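Local coordinates for triphenylmethane reductase (Citrobacter sp., PDB 2VRB), which probably reduces triphenylmethane dyes, using NADPH as cofactor, as a reductase of the short-chain dehydrogenase/reductase (SDR) family, at residues S2-G7 with A65-L70; E112-L117 with I255-A260; E230-L235 with F244-A249. All blocks are in the same frame, centred on the assembly; numbering follows the deposited sequence.

The three contacts sample both parts of the chain, the nucleotide-binding sheet and a smaller helical region. Contact 1 pairs two central strands of the seven-stranded parallel sheet and ends at G7, beside the cofactor. Contacts 2 and 3 lie across the chain's centre, about 32 and 37 Å from contact 1 (centre to centre). They share helix 242-256: contact 3 packs its N-terminal half against helix 228-237, while contact 2 ties the residues just past its C-terminal end to the loop after strand 101-107. Their centres are about 16 Å apart. The side chains of I115 in contact 2 and T248 in contact 3 each come to about 10 Å from NADP, near it without touching.

Contact 1: S2-G7 with A65-L70; sequences SIAVTG and AGVSKL. With NAP (NADP nicotinamide-adenine-dinucleotide phosphate), chain B.
A4 and L70 send their side chains to one face of the sheet, while I3 and K69 send theirs to the other, as expected of parallel bridges at successive positions. On the first face the A4 methyl is hemmed in by two partners: CB meets V67 CG2 at 3.8 Å and L70 CD1 at 4.0 Å. L70 holds CG anti to its backbone N (chi1 172°), and its CD1 branch reaches forward and across to strand 3-5, where it touches T6 CG2 at 3.8 Å, the two side chains crossing at about a right angle. On the opposite face I3 and K69 run side by side, with I3 CG1 4.2 Å from K69 CD. Between the strands the backbone grips K69 twice, K69 N donating to S2 O (3.0 Å) and K69 O accepting from A4 N (2.9 Å), both bonds nearly straight; a weaker bond brings S68 N to S2 O. Further on, T6 OG1 is held by I73 N and the hydroxyl of Y54, and the carbonyl oxygen of G7 makes a weak bond to O3B of NADP. Strands 3-5 and 69-72 are the adjacent first and fourth strands of a 3-2-1-4-5-6-7 sheet, the hallmark of a Rossmann fold, and T6-G7 opens its glycine-rich TGxxGxxG nucleotide-binding loop.

Contact 2: E112-L117 with I255-A260; sequences ESIIPL and ISKGEA
E259 carries this contact, its carboxylate reaching from just beyond the end of one helix into a turn of the loop 112-117. With CG anti to the backbone N (chi1 169°) and a bend at chi2, the chain delivers both oxygens to the same turn. OE2 accepts the hydroxyl of S113, with OG 2.6 Å away, and OE1 accepts the backbone N of I114 at 3.0 Å in a nearly straight bond. Each oxygen uses its syn lone pair, so the two donors are received on the inner side of the carboxylate, a fork that fixes its rotation. A second bond comes to each: the hydroxyl of Y107, at the end of strand 101-107, also bonds OE2, and a water lying 2.9 Å from E259 OE1 also donates to the carbonyl oxygen of E112.

I114, second in buried surface, lays CG1 beside OE1 and extends CD1 to K257 CD at 3.8 Å, the two chains crossing at about a right angle. K257 contributes only this aliphatic part here, since its NZ pairs with D253. I115 CG1 lies over the same face of the carboxylate as I114 CG1, 3.4 Å from E259 OE2.

The serine itself is set by an ST turn, I115 N donating to S113 OG at 2.9 Å. On the other segment, G258, with positive phi, is the C-prime residue of a Schellman motif that ends helix 242-256. A carboxylate just past a Schellman end thus clasps an ST turn, joining this helix to the loop that follows strand 101-107 of the Rossmann sheet.

Contact 3: E230-L235 with F244-A249; sequences EEKNFL and FAEITA
At A245 the backbones are nearest, opposite K232; its methyl CB sits 3.7 Å from L235 CB, and its carbonyl oxygen lies 3.5 Å from L235 CD1. A small residue at this position suits axes that approach to 8.8 Å. One step on, E246 turns to the flank of the contact and crosses K232 obliquely. The aliphatic parts meet first, E246 CG against K232 CD at 3.6 Å, and the lysine chain, bent at chi3 (78°), then brings NZ to E246 OE2 at 3.3 Å in a salt bridge whose hydrogen bond is weak. Two residues further on, T248 receives the tip of L235, whose CD1 touches T248 CB at 3.7 Å. Its hydroxyl faces elsewhere, donating to the carbonyl oxygen of F244 at 3.0 Å from above the carbonyl plane and resting over one face of the F244 ring; that carbonyl also accepts the helical bond from T248 N. A249 closes the series, its CB meeting the CH2 of E231 at CG, 4.0 Å away.

The helices run at 140° to one another, a splayed, roughly antiparallel hairpin in which L235 fits beside A245 and T248. Around it, F228 packs on E246 and A249, V162 of strand 160-163 lies under E231 and F234, and N164 bonds the carbonyl oxygen of A249, while F146 reaches T248 from a neighbouring loop.

Contact 1: S2-G7 with A65-L70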
loop_
_atom_site.group_PDB
_atom_site.type_symbol
_atom_site.label_atom_id
_atom_site.label_comp_id
_atom_site.label_asym_id
_atom_site.label_seq_id
_atom_site.Cartn_x
_atom_site.Cartn_y
_atom_site.Cartn_z
ATOM N N SER A 2 2.943 -20.571 -19.298
ATOM C CA SER A 2 2.989 -19.212 -19.927
ATOM C C SER A 2 3.469 -18.151 -18.953
ATOM O O SER A 2 2.766 -17.824 -18.000
ATOM C CB SER A 2 1.612 -18.792 -20.433
ATOM O OG SER A 2 1.618 -17.400 -20.742
ATOM N N ILE A 3 4.639 -17.592 -19.225
ATOM C CA ILE A 3 5.295 -16.656 -18.304
ATOM C C ILE A 3 5.451 -15.279 -18.967
ATOM O O ILE A 3 6.105 -15.155 -20.009
ATOM C CB ILE A 3 6.666 -17.207 -17.827
ATOM C CG1 ILE A 3 6.475 -18.525 -17.075
ATOM C CG2 ILE A 3 7.347 -16.196 -16.884
ATOM C CD1 ILE A 3 7.604 -19.531 -17.230
ATOM N N ALA A 4 4.836 -14.256 -18.373
ATOM C CA ALA A 4 4.907 -12.901 -18.903
ATOM C C ALA A 4 5.765 -12.022 -18.017
ATOM O O ALA A 4 5.752 -12.169 -16.817
ATOM C CB ALA A 4 3.528 -12.310 -19.047
ATOM N N VAL A 5 6.470 -11.073 -18.628
ATOM C CA VAL A 5 7.457 -10.284 -17.948
ATOM C C VAL A 5 7.204 -8.859 -18.391
ATOM O O VAL A 5 7.296 -8.575 -19.569
ATOM C CB VAL A 5 8.874 -10.714 -18.427
ATOM C CG1 VAL A 5 9.947 -9.763 -17.857
ATOM C CG2 VAL A 5 9.149 -12.133 -18.001
ATOM N N THR A 6 6.873 -7.962 -17.483
ATOM C CA THR A 6 6.695 -6.558 -17.854
ATOM C C THR A 6 8.059 -5.894 -17.833
ATOM O O THR A 6 9.027 -6.501 -17.359
ATOM C CB THR A 6 5.744 -5.837 -16.909
ATOM O OG1 THR A 6 6.367 -5.686 -15.631
ATOM C CG2 THR A 6 4.422 -6.603 -16.771
ATOM N N GLY A 7 8.175 -4.663 -18.337
ATOM C CA GLY A 7 9.499 -4.038 -18.329
ATOM C C GLY A 7 10.527 -4.822 -19.124
ATOM O O GLY A 7 11.759 -4.714 -18.894
ATOM N N ALA A 65 -4.166 -11.065 -20.898
ATOM C CA ALA A 65 -5.145 -12.100 -21.261
ATOM C C ALA A 65 -4.493 -13.479 -21.391
ATOM O O ALA A 65 -3.530 -13.667 -22.143
ATOM C CB ALA A 65 -5.888 -11.733 -22.531
ATOM N N GLY A 66 -5.024 -14.429 -20.625
ATOM C CA GLY A 66 -4.551 -15.807 -20.634
ATOM C C GLY A 66 -3.156 -16.063 -20.081
ATOM O O GLY A 66 -2.633 -17.155 -20.245
ATOM N N VAL A 67 -2.532 -15.091 -19.417
ATOM C CA VAL A 67 -1.219 -15.384 -18.810
ATOM C C VAL A 67 -1.327 -16.115 -17.470
ATOM O O VAL A 67 -2.165 -15.790 -16.613
ATOM C CB VAL A 67 -0.137 -14.201 -18.869
ATOM C CG1 VAL A 67 -0.650 -12.986 -19.558
ATOM C CG2 VAL A 67 0.446 -13.879 -17.532
ATOM N N SER A 68 -0.498 -17.141 -17.331
ATOM C CA SER A 68 -0.449 -17.953 -16.125
ATOM C C SER A 68 0.383 -17.310 -15.014
ATOM O O SER A 68 -0.099 -17.108 -13.905
ATOM C CB SER A 68 0.075 -19.348 -16.467
ATOM O OG SER A 68 0.157 -20.161 -15.303
ATOM N N LYS A 69 1.636 -16.988 -15.314
ATOM C CA LYS A 69 2.519 -16.400 -14.332
ATOM C C LYS A 69 2.988 -15.041 -14.811
ATOM O O LYS A 69 3.510 -14.928 -15.909
ATOM C CB LYS A 69 3.756 -17.277 -14.168
ATOM C CG LYS A 69 3.518 -18.640 -13.581
ATOM C CD LYS A 69 4.852 -19.344 -13.334
ATOM C CE LYS A 69 4.615 -20.673 -12.642
ATOM N NZ LYS A 69 4.217 -20.461 -11.216
ATOM N N LEU A 70 2.890 -14.029 -13.960
ATOM C CA LEU A 70 3.256 -12.684 -14.352
ATOM C C LEU A 70 4.375 -12.208 -13.474
ATOM O O LEU A 70 4.287 -12.275 -12.247
ATOM C CB LEU A 70 2.070 -11.714 -14.188
ATOM C CG LEU A 70 2.387 -10.219 -14.388
ATOM C CD1 LEU A 70 2.873 -9.942 -15.831
ATOM C CD2 LEU A 70 1.190 -9.351 -14.054
HETATM P PA NAP B . 15.083 0.281 -16.471
HETATM O O1A NAP B . 14.873 1.761 -16.392
HETATM O O2A NAP B . 16.175 -0.264 -17.334
HETATM O O5B NAP B . 13.682 -0.350 -16.950
HETATM C C5B NAP B . 12.417 0.227 -16.691
HETATM C C4B NAP B . 11.442 -0.518 -17.607
HETATM O O4B NAP B . 10.111 -0.148 -17.314
HETATM C C3B NAP B . 11.695 -0.190 -19.089
HETATM O O3B NAP B . 11.546 -1.382 -19.830
HETATM C C2B NAP B . 10.599 0.779 -19.456
HETATM O O2B NAP B . 10.162 0.724 -20.801
HETATM C C1B NAP B . 9.503 0.266 -18.533
HETATM N N9A NAP B . 8.477 1.304 -18.411
HETATM C C8A NAP B . 8.611 2.626 -18.111
HETATM N N7A NAP B . 7.375 3.185 -18.144
HETATM C C5A NAP B . 6.474 2.226 -18.483
HETATM C C6A NAP B . 5.089 2.241 -18.685
HETATM N N6A NAP B . 4.372 3.365 -18.538
HETATM N N1A NAP B . 4.481 1.049 -19.029
HETATM C C2A NAP B . 5.185 -0.126 -19.207
HETATM N N3A NAP B . 6.549 -0.125 -19.014
HETATM C C4A NAP B . 7.163 1.035 -18.652
HETATM O O3 NAP B . 15.235 -0.339 -14.986
HETATM P PN NAP B . 15.881 -1.739 -14.528
HETATM O O1N NAP B . 15.508 -2.857 -15.419
HETATM O O2N NAP B . 17.356 -1.472 -14.334
HETATM O O5D NAP B . 15.119 -2.004 -13.100
HETATM C C5D NAP B . 13.776 -2.455 -13.111
HETATM C C4D NAP B . 12.847 -1.713 -12.140
HETATM O O4D NAP B . 13.405 -1.776 -10.846
HETATM C C3D NAP B . 12.656 -0.232 -12.455
HETATM O O3D NAP B . 11.451 -0.006 -13.161
HETATM C C2D NAP B . 12.692 0.464 -11.101
HETATM O O2D NAP B . 11.425 0.646 -10.485
HETATM C C1D NAP B . 13.432 -0.510 -10.208
HETATM N N1N NAP B . 14.821 -0.062 -9.950
HETATM C C2N NAP B . 15.507 -0.686 -8.998
HETATM C C3N NAP B . 16.785 -0.368 -8.606
HETATM C C7N NAP B . 17.509 -1.040 -7.578
HETATM O O7N NAP B . 18.822 -0.501 -7.350
HETATM N N7N NAP B . 16.906 -2.069 -6.913
HETATM C C4N NAP B . 17.383 0.725 -9.314
HETATM C C5N NAP B . 16.694 1.362 -10.296
HETATM C C6N NAP B . 15.382 0.942 -10.592
HETATM P P2B NAP B . 10.964 1.499 -22.006
HETATM O O1X NAP B . 12.243 0.727 -22.312
HETATM O O2X NAP B . 11.256 2.933 -21.600
HETATM O O3X NAP B . 10.058 1.464 -23.229
#

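Contact 2: E112-L117 with I255-A260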
loop_
_atom_site.group_PDB
_atom_site.type_symbol
_atom_site.label_atom_id
_atom_site.label_comp_id
_atom_site.label_asym_id
_atom_site.label_seq_id
_atom_site.Cartn_x
_atom_site.Cartn_y
_atom_site.Cartn_z
ATOM N N GLU A 112 11.702 -0.796 6.944
ATOM C CA GLU A 112 12.751 -0.078 7.707
ATOM C C GLU A 112 13.432 0.967 6.846
ATOM O O GLU A 112 14.398 1.632 7.299
ATOM C CB GLU A 112 13.841 -1.066 8.218
ATOM C CG GLU A 112 13.379 -1.972 9.398
ATOM C CD GLU A 112 12.596 -3.183 8.946
ATOM O OE1 GLU A 112 12.942 -3.790 7.905
ATOM O OE2 GLU A 112 11.627 -3.560 9.635
ATOM N N SER A 113 12.953 1.138 5.617
ATOM C CA SER A 113 13.589 2.116 4.742
ATOM C C SER A 113 13.213 3.545 5.104
ATOM O O SER A 113 12.124 3.796 5.658
ATOM C CB SER A 113 13.298 1.808 3.283
ATOM O OG SER A 113 13.762 2.841 2.427
ATOM N N ILE A 114 14.165 4.464 4.858
ATOM C CA ILE A 114 13.931 5.913 4.874
ATOM C C ILE A 114 13.930 6.537 3.472
ATOM O O ILE A 114 13.967 7.756 3.330
ATOM C CB ILE A 114 14.922 6.653 5.805
ATOM C CG1 ILE A 114 16.370 6.641 5.249
ATOM C CG2 ILE A 114 14.869 6.012 7.221
ATOM C CD1 ILE A 114 17.282 7.712 5.890
ATOM N N ILE A 115 13.841 5.701 2.434
ATOM C CA ILE A 115 13.731 6.169 1.060
ATOM C C ILE A 115 12.240 6.138 0.619
ATOM O O ILE A 115 11.586 5.113 0.745
ATOM C CB ILE A 115 14.571 5.227 0.158
ATOM C CG1 ILE A 115 16.050 5.332 0.514
ATOM C CG2 ILE A 115 14.356 5.485 -1.342
ATOM C CD1 ILE A 115 16.692 6.639 0.108
ATOM N N PRO A 116 11.693 7.246 0.066
ATOM C CA PRO A 116 10.215 7.221 -0.171
ATOM C C PRO A 116 9.765 6.164 -1.181
ATOM O O PRO A 116 8.632 5.705 -1.155
ATOM C CB PRO A 116 9.928 8.623 -0.715
ATOM C CG PRO A 116 11.112 9.467 -0.286
ATOM C CD PRO A 116 12.294 8.528 -0.363
ATOM N N LEU A 117 10.661 5.749 -2.071
ATOM C CA LEU A 117 10.301 4.702 -2.983
ATOM C C LEU A 117 9.931 3.401 -2.237
ATOM O O LEU A 117 9.220 2.559 -2.797
ATOM C CB LEU A 117 11.426 4.457 -4.009
ATOM C CG LEU A 117 11.237 3.378 -5.063
ATOM C CD1 LEU A 117 9.945 3.531 -5.930
ATOM C CD2 LEU A 117 12.493 3.291 -5.948
ATOM N N ILE A 255 22.185 5.141 2.772
ATOM C CA ILE A 255 23.300 4.226 3.094
ATOM C C ILE A 255 24.132 4.659 4.342
ATOM O O ILE A 255 24.451 3.845 5.215
ATOM C CB ILE A 255 24.178 4.027 1.840
ATOM C CG1 ILE A 255 23.348 3.249 0.808
ATOM C CG2 ILE A 255 25.472 3.296 2.168
ATOM C CD1 ILE A 255 23.939 3.242 -0.610
ATOM N N SER A 256 24.480 5.945 4.439
ATOM C CA SER A 256 25.247 6.407 5.544
ATOM C C SER A 256 24.499 6.165 6.844
ATOM O O SER A 256 25.117 6.092 7.902
ATOM C CB SER A 256 25.545 7.901 5.401
ATOM O OG SER A 256 24.421 8.656 5.818
ATOM N N LYS A 257 23.172 6.031 6.783
ATOM C CA LYS A 257 22.369 5.806 7.977
ATOM C C LYS A 257 21.925 4.339 8.119
ATOM O O LYS A 257 21.026 4.060 8.898
ATOM C CB LYS A 257 21.142 6.718 7.955
ATOM C CG LYS A 257 21.485 8.204 8.131
ATOM C CD LYS A 257 20.341 9.073 7.700
ATOM C CE LYS A 257 20.679 10.526 7.917
ATOM N NZ LYS A 257 19.772 11.336 7.044
ATOM N N GLY A 258 22.564 3.421 7.393
ATOM C CA GLY A 258 22.347 1.999 7.622
ATOM C C GLY A 258 21.235 1.396 6.774
ATOM O O GLY A 258 20.844 0.249 6.997
ATOM N N GLU A 259 20.748 2.159 5.797
ATOM C CA GLU A 259 19.673 1.706 4.876
ATOM C C GLU A 259 19.986 0.409 4.178
ATOM O O GLU A 259 19.074 -0.393 3.891
ATOM C CB GLU A 259 19.451 2.727 3.781
ATOM C CG GLU A 259 18.533 2.282 2.584
ATOM C CD GLU A 259 17.056 2.589 2.821
ATOM O OE1 GLU A 259 16.729 3.212 3.858
ATOM O OE2 GLU A 259 16.233 2.215 1.940
ATOM N N ALA A 260 21.253 0.179 3.869
ATOM C CA ALA A 260 21.539 -1.031 3.096
ATOM C C ALA A 260 22.377 -2.033 3.896
ATOM O O ALA A 260 23.176 -2.740 3.328
ATOM C CB ALA A 260 22.235 -0.632 1.791
HETATM O O HOH W 1 16.949 2.709 6.691
#

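Contact 3: E230-L235 with F244-A249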
loop_
_atom_site.group_PDB
_atom_site.type_symbol
_atom_site.label_atom_id
_atom_site.label_comp_id
_atom_site.label_asym_id
_atom_site.label_seq_id
_atom_site.Cartn_x
_atom_site.Cartn_y
_atom_site.Cartn_z
ATOM N N GLU A 230 27.560 18.866 -0.670
ATOM C CA GLU A 230 28.741 18.711 -1.494
ATOM C C GLU A 230 28.536 17.647 -2.581
ATOM O O GLU A 230 28.969 17.835 -3.724
ATOM C CB GLU A 230 29.983 18.450 -0.649
ATOM C CG GLU A 230 30.336 19.601 0.293
ATOM C CD GLU A 230 31.324 19.203 1.367
ATOM O OE1 GLU A 230 31.079 18.226 2.104
ATOM O OE2 GLU A 230 32.361 19.888 1.481
ATOM N N GLU A 231 27.841 16.561 -2.245
ATOM C CA GLU A 231 27.580 15.479 -3.217
ATOM C C GLU A 231 26.767 15.984 -4.412
ATOM O O GLU A 231 27.223 15.913 -5.547
ATOM C CB GLU A 231 26.861 14.280 -2.577
ATOM C CG GLU A 231 26.549 13.136 -3.582
ATOM C CD GLU A 231 27.793 12.520 -4.220
ATOM O OE1 GLU A 231 28.921 12.785 -3.766
ATOM O OE2 GLU A 231 27.653 11.754 -5.201
ATOM N N LYS A 232 25.570 16.482 -4.124
ATOM C CA LYS A 232 24.673 17.072 -5.090
ATOM C C LYS A 232 25.376 18.105 -5.956
ATOM O O LYS A 232 25.159 18.153 -7.157
ATOM C CB LYS A 232 23.473 17.673 -4.353
ATOM C CG LYS A 232 22.327 18.094 -5.227
ATOM C CD LYS A 232 21.109 18.428 -4.364
ATOM C CE LYS A 232 21.228 19.832 -3.716
ATOM N NZ LYS A 232 19.970 20.161 -2.969
ATOM N N ASN A 233 26.250 18.902 -5.357
ATOM C CA ASN A 233 27.023 19.866 -6.126
ATOM C C ASN A 233 27.999 19.179 -7.054
ATOM O O ASN A 233 27.999 19.442 -8.263
ATOM C CB ASN A 233 27.745 20.840 -5.209
ATOM C CG ASN A 233 26.825 21.922 -4.686
ATOM O OD1 ASN A 233 25.588 21.803 -4.756
ATOM N ND2 ASN A 233 27.417 22.995 -4.171
ATOM N N PHE A 234 28.811 18.295 -6.486
ATOM C CA PHE A 234 29.696 17.420 -7.239
ATOM C C PHE A 234 28.960 16.860 -8.456
ATOM O O PHE A 234 29.392 17.025 -9.595
ATOM C CB PHE A 234 30.184 16.246 -6.339
ATOM C CG PHE A 234 31.224 15.375 -6.998
ATOM C CD1 PHE A 234 32.500 15.865 -7.231
ATOM C CD2 PHE A 234 30.894 14.103 -7.456
ATOM C CE1 PHE A 234 33.457 15.091 -7.886
ATOM C CE2 PHE A 234 31.841 13.314 -8.111
ATOM C CZ PHE A 234 33.126 13.815 -8.331
ATOM N N LEU A 235 27.821 16.232 -8.200
ATOM C CA LEU A 235 27.036 15.561 -9.216
ATOM C C LEU A 235 26.520 16.514 -10.316
ATOM O O LEU A 235 26.688 16.240 -11.512
ATOM C CB LEU A 235 25.863 14.825 -8.563
ATOM C CG LEU A 235 26.245 13.606 -7.706
ATOM C CD1 LEU A 235 25.035 12.959 -7.180
ATOM C CD2 LEU A 235 27.113 12.599 -8.454
ATOM N N PHE A 244 18.085 13.881 -10.608
ATOM C CA PHE A 244 18.786 12.622 -10.458
ATOM C C PHE A 244 19.924 12.790 -9.438
ATOM O O PHE A 244 20.103 11.924 -8.587
ATOM C CB PHE A 244 19.245 12.065 -11.821
ATOM C CG PHE A 244 19.889 10.684 -11.766
ATOM C CD1 PHE A 244 19.220 9.593 -11.201
ATOM C CD2 PHE A 244 21.164 10.477 -12.324
ATOM C CE1 PHE A 244 19.820 8.331 -11.159
ATOM C CE2 PHE A 244 21.771 9.216 -12.295
ATOM C CZ PHE A 244 21.093 8.140 -11.712
ATOM N N ALA A 245 20.654 13.907 -9.502
ATOM C CA ALA A 245 21.672 14.245 -8.496
ATOM C C ALA A 245 21.123 14.183 -7.055
ATOM O O ALA A 245 21.750 13.585 -6.189
ATOM C CB ALA A 245 22.289 15.591 -8.779
ATOM N N GLU A 246 19.958 14.796 -6.826
ATOM C CA GLU A 246 19.194 14.677 -5.580
ATOM C C GLU A 246 18.822 13.255 -5.223
ATOM O O GLU A 246 18.980 12.851 -4.073
ATOM C CB GLU A 246 17.908 15.479 -5.671
ATOM C CG GLU A 246 17.953 16.754 -4.886
ATOM C CD GLU A 246 17.796 16.500 -3.401
ATOM O OE1 GLU A 246 17.196 15.453 -3.027
ATOM O OE2 GLU A 246 18.270 17.348 -2.604
ATOM N N ILE A 247 18.310 12.499 -6.195
ATOM C CA ILE A 247 17.979 11.096 -5.971
ATOM C C ILE A 247 19.220 10.345 -5.480
ATOM O O ILE A 247 19.149 9.604 -4.509
ATOM C CB ILE A 247 17.363 10.428 -7.245
ATOM C CG1 ILE A 247 15.959 10.986 -7.546
ATOM C CG2 ILE A 247 17.290 8.910 -7.104
ATOM C CD1 ILE A 247 14.866 10.552 -6.574
ATOM N N THR A 248 20.346 10.581 -6.137
ATOM C CA THR A 248 21.575 9.895 -5.862
ATOM C C THR A 248 22.138 10.272 -4.482
ATOM O O THR A 248 22.449 9.388 -3.696
ATOM C CB THR A 248 22.618 10.163 -6.987
ATOM O OG1 THR A 248 22.094 9.667 -8.230
ATOM C CG2 THR A 248 23.927 9.462 -6.680
ATOM N N ALA A 249 22.242 11.570 -4.186
ATOM C CA ALA A 249 22.639 12.021 -2.848
ATOM C C ALA A 249 21.750 11.443 -1.759
ATOM O O ALA A 249 22.241 11.110 -0.699
ATOM C CB ALA A 249 22.702 13.568 -2.752
#